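PDB 1ZBS: uncharacterized protein from Porphyromonas gingivalis, which is of unknown function but probably belongs to the ASKHA sugar kinases and may phosphorylate N-acetylglucosamine with ATP. Local coordinates for residues Cys114-Gly117 and Thr118-Ser122; Gln268-Met271 and Glu272-Gln276. All blocks are in the same frame, centred on the assembly; numbering follows the deposited sequence.

Contact 1 (Cys114-Gly117 and Thr118-Ser122); sequences CILG and TGSNS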
# COMPACT_ATOMS: atom_id res chain seq x y z
N CYS A 114 -17.90 9.41 11.55
CA CYS A 114 -16.62 8.97 11.02
C CYS A 114 -15.81 8.15 11.99
O CYS A 114 -15.84 8.37 13.20
CB CYS A 114 -15.77 10.17 10.61
SG CYS A 114 -16.57 11.31 9.51
N ILE A 115 -15.06 7.20 11.45
CA ILE A 115 -14.20 6.36 12.26
C ILE A 115 -12.75 6.66 11.88
O ILE A 115 -12.41 6.74 10.70
CB ILE A 115 -14.48 4.88 12.03
CG1 ILE A 115 -15.92 4.56 12.46
CG2 ILE A 115 -13.47 4.04 12.82
CD1 ILE A 115 -16.30 3.10 12.33
N LEU A 116 -11.91 6.85 12.88
CA LEU A 116 -10.49 7.12 12.66
C LEU A 116 -9.71 6.24 13.64
O LEU A 116 -9.43 6.65 14.76
CB LEU A 116 -10.19 8.60 12.91
CG LEU A 116 -9.49 9.46 11.86
CD1 LEU A 116 -10.17 9.30 10.51
CD2 LEU A 116 -9.50 10.94 12.29
N GLY A 117 -9.39 5.02 13.20
CA GLY A 117 -8.63 4.08 14.01
C GLY A 117 -7.58 3.41 13.13
O GLY A 117 -6.85 4.10 12.42
N THR A 118 -7.50 2.09 13.16
CA THR A 118 -6.54 1.36 12.32
C THR A 118 -6.85 1.70 10.86
O THR A 118 -5.95 1.92 10.05
CB THR A 118 -6.66 -0.17 12.53
OG1 THR A 118 -6.43 -0.47 13.91
CG2 THR A 118 -5.65 -0.92 11.68
N GLY A 119 -8.14 1.72 10.56
CA GLY A 119 -8.63 2.07 9.23
C GLY A 119 -9.57 3.26 9.37
O GLY A 119 -9.90 3.64 10.49
N SER A 120 -9.99 3.86 8.26
CA SER A 120 -10.89 5.02 8.29
C SER A 120 -12.22 4.63 7.69
O SER A 120 -12.31 3.66 6.94
CB SER A 120 -10.36 6.18 7.46
OG SER A 120 -9.00 6.42 7.69
N ASN A 121 -13.25 5.41 7.99
CA ASN A 121 -14.56 5.16 7.43
C ASN A 121 -15.48 6.37 7.65
O ASN A 121 -15.19 7.24 8.47
CB ASN A 121 -15.15 3.91 8.10
CG ASN A 121 -16.14 3.19 7.21
OD1 ASN A 121 -16.48 2.02 7.45
ND2 ASN A 121 -16.62 3.88 6.18
N SER A 122 -16.56 6.46 6.88
CA SER A 122 -17.52 7.55 7.05
C SER A 122 -18.88 7.14 6.53
O SER A 122 -18.99 6.18 5.76
CB SER A 122 -17.05 8.84 6.33
OG SER A 122 -17.10 8.71 4.92

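Contact 2 (Gln268-Met271 and Glu272-Gln276); sequences QSPM and EGLIQ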
# COMPACT_ATOMS: atom_id res chain seq x y z
N GLN A 268 -13.09 8.15 21.90
CA GLN A 268 -12.29 6.99 21.55
C GLN A 268 -13.16 5.76 21.26
O GLN A 268 -12.97 5.10 20.23
CB GLN A 268 -11.27 6.70 22.67
CG GLN A 268 -10.42 5.47 22.42
CD GLN A 268 -9.09 5.49 23.17
OE1 GLN A 268 -9.02 5.89 24.33
NE2 GLN A 268 -8.03 5.03 22.50
N SER A 269 -14.12 5.50 22.14
CA SER A 269 -15.03 4.34 22.03
C SER A 269 -16.51 4.73 21.91
O SER A 269 -16.93 5.76 22.42
CB SER A 269 -14.84 3.43 23.25
OG SER A 269 -15.92 2.51 23.40
N PRO A 270 -17.30 3.92 21.20
CA PRO A 270 -18.73 4.19 21.05
C PRO A 270 -19.50 3.40 22.10
O PRO A 270 -20.73 3.45 22.15
CB PRO A 270 -19.02 3.67 19.65
CG PRO A 270 -18.17 2.44 19.60
CD PRO A 270 -16.85 2.94 20.19
N MSE A 271 -18.78 2.67 22.93
CA MSE A 271 -19.42 1.85 23.94
C MSE A 271 -20.44 2.58 24.80
O MSE A 271 -21.60 2.19 24.85
CB MSE A 271 -18.39 1.17 24.83
CG MSE A 271 -18.98 0.02 25.61
SE MSE A 271 -19.92 -1.25 24.46
CE MSE A 271 -21.71 -0.55 24.56
N GLU A 272 -20.01 3.65 25.47
CA GLU A 272 -20.92 4.42 26.30
C GLU A 272 -22.15 4.81 25.48
O GLU A 272 -23.28 4.79 25.97
CB GLU A 272 -20.24 5.68 26.83
CG GLU A 272 -19.20 5.41 27.92
CD GLU A 272 -19.80 4.67 29.11
OE1 GLU A 272 -20.83 5.13 29.66
OE2 GLU A 272 -19.23 3.62 29.51
N GLY A 273 -21.90 5.17 24.23
CA GLY A 273 -22.98 5.56 23.34
C GLY A 273 -23.91 4.41 23.01
O GLY A 273 -25.12 4.60 22.98
N LEU A 274 -23.36 3.23 22.74
CA LEU A 274 -24.20 2.08 22.41
C LEU A 274 -25.00 1.59 23.60
O LEU A 274 -26.04 0.95 23.44
CB LEU A 274 -23.38 0.91 21.88
CG LEU A 274 -23.07 0.77 20.39
CD1 LEU A 274 -24.23 1.34 19.56
CD2 LEU A 274 -21.79 1.47 20.07
N ILE A 275 -24.50 1.86 24.80
CA ILE A 275 -25.21 1.42 25.98
C ILE A 275 -26.47 2.24 26.13
O ILE A 275 -27.55 1.68 26.34
CB ILE A 275 -24.35 1.58 27.24
CG1 ILE A 275 -23.14 0.64 27.13
CG2 ILE A 275 -25.19 1.25 28.47
CD1 ILE A 275 -22.13 0.83 28.23
N GLN A 276 -26.35 3.56 26.00
CA GLN A 276 -27.53 4.41 26.12
C GLN A 276 -28.49 4.17 24.96
O GLN A 276 -29.70 4.26 25.13
CB GLN A 276 -27.12 5.89 26.18
CG GLN A 276 -26.46 6.32 27.50
CD GLN A 276 -27.33 6.06 28.74
OE1 GLN A 276 -27.54 4.91 29.13
NE2 GLN A 276 -27.83 7.13 29.35
O HOH W 1 -19.80 6.79 22.89

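Contact 1 (Cys114-Gly117 and Thr118-Ser122)
Ile115 and Asn121 face each other as the hydrogen-bonded pair of a tight beta hairpin, in which strand 111-116 turns through Gly117-Gly119 and runs back, nearly antiparallel, as strand 120-125. Two backbone bonds clasp this pair. Ile115 N reaches Asn121 O at 3.0 Å, the donor nitrogen of Ile115 standing 44° out of the carbonyl plane of Asn121. In return Asn121 N bonds Ile115 O at 3.1 Å. Beyond them Gly117 N bonds Gly119 O at 3.1 Å and closes the turn. Glycine suits position 117, whose backbone angles residues with a side chain seldom adopt. The Gly-Thr-Gly-Ser turn is probably the phosphate-binding hairpin of the second domain, as in other ASKHA kinases. A weak hydrogen bond between Thr118 OG1 and Thr10 OG1 ties it to the loop after strand 2-7.

Apolar packing divides between the faces. Ile115 CB and Asn121 CB lie 4.1 Å apart on one face, where Ile115 offers a branched hydrocarbon surface to helix 97-105. On the other face are Cys114, Leu116, Ser120 and Ser122, small or apolar groups that fit beneath helix 210-229. The two serines are satisfied beyond the hairpin, Ser120 OG by Glu144 O and Ser122 OG by Tyr231 OH and Asn227 O. Cys114 SG, turned anti to its own carbonyl carbon (chi1 -53°), comes to 4.1 Å from Ser122 CB.

Contact 2 (Gln268-Met271 and Glu272-Gln276)
Pro270 and Leu274 run alongside each other, one helical turn apart, with Leu274 CD2 settled against the flank of the proline ring, 3.6 Å from Pro270 CB and 3.8 Å from Pro270 CG. The compact, puckered ring gives the leucine methyl a firm wall, and together they form a low ridge that meets Ala104 of helix 97-105. Next to it the selenomethionine Met271, a labelled form of methionine, bends round like a hook. Met271 CG stands anti to the backbone N (chi1 -164°), then the chain folds at chi2 and chi3 and crosses Leu274 roughly perpendicularly. Met271 CE is modelled 3.5 Å from Leu274 CB, though its exact position is doubtful. The long, unbranched, flexible chain of methionine suits this curve.

This is the N-terminal end of helix 271-280, entered through an ST turn: Ser269 OG accepts from Met271 N at 2.9 Å, capping an amide that has no preceding helical carbonyl. Proline fits directly after the serine because it has no N-H needing an acceptor. Its carbonyl starts the helical bonding, with Leu274 N at 2.7 Å from Pro270 O, and Ile275 N follows at 2.9 Å from Met271 O. On the face turned to strands 2-7 and 11-18, Met271 rests on Ile4 and Cys15, while Ile275 bears on Cys15 and Ala17.

In the fold
Contact 1 and contact 2 do not touch: their centres are 16 Å apart and their nearest atoms about 7 Å. They are nevertheless joined through one sheet, since strand 111-116 pairs with strand 238-241, which pairs in turn with strand 263-267, the strand that runs into residues 268-271. Helix 97-105 lies against both, meeting Ile115 near its start and Leu274 near its end. The hairpin of contact 1 points its turn toward the loop holding Thr10 in the first domain, probably beside the nucleotide phosphate site; contact 2 instead brings the C-terminal helix across from the second domain's sheet to strands of the first.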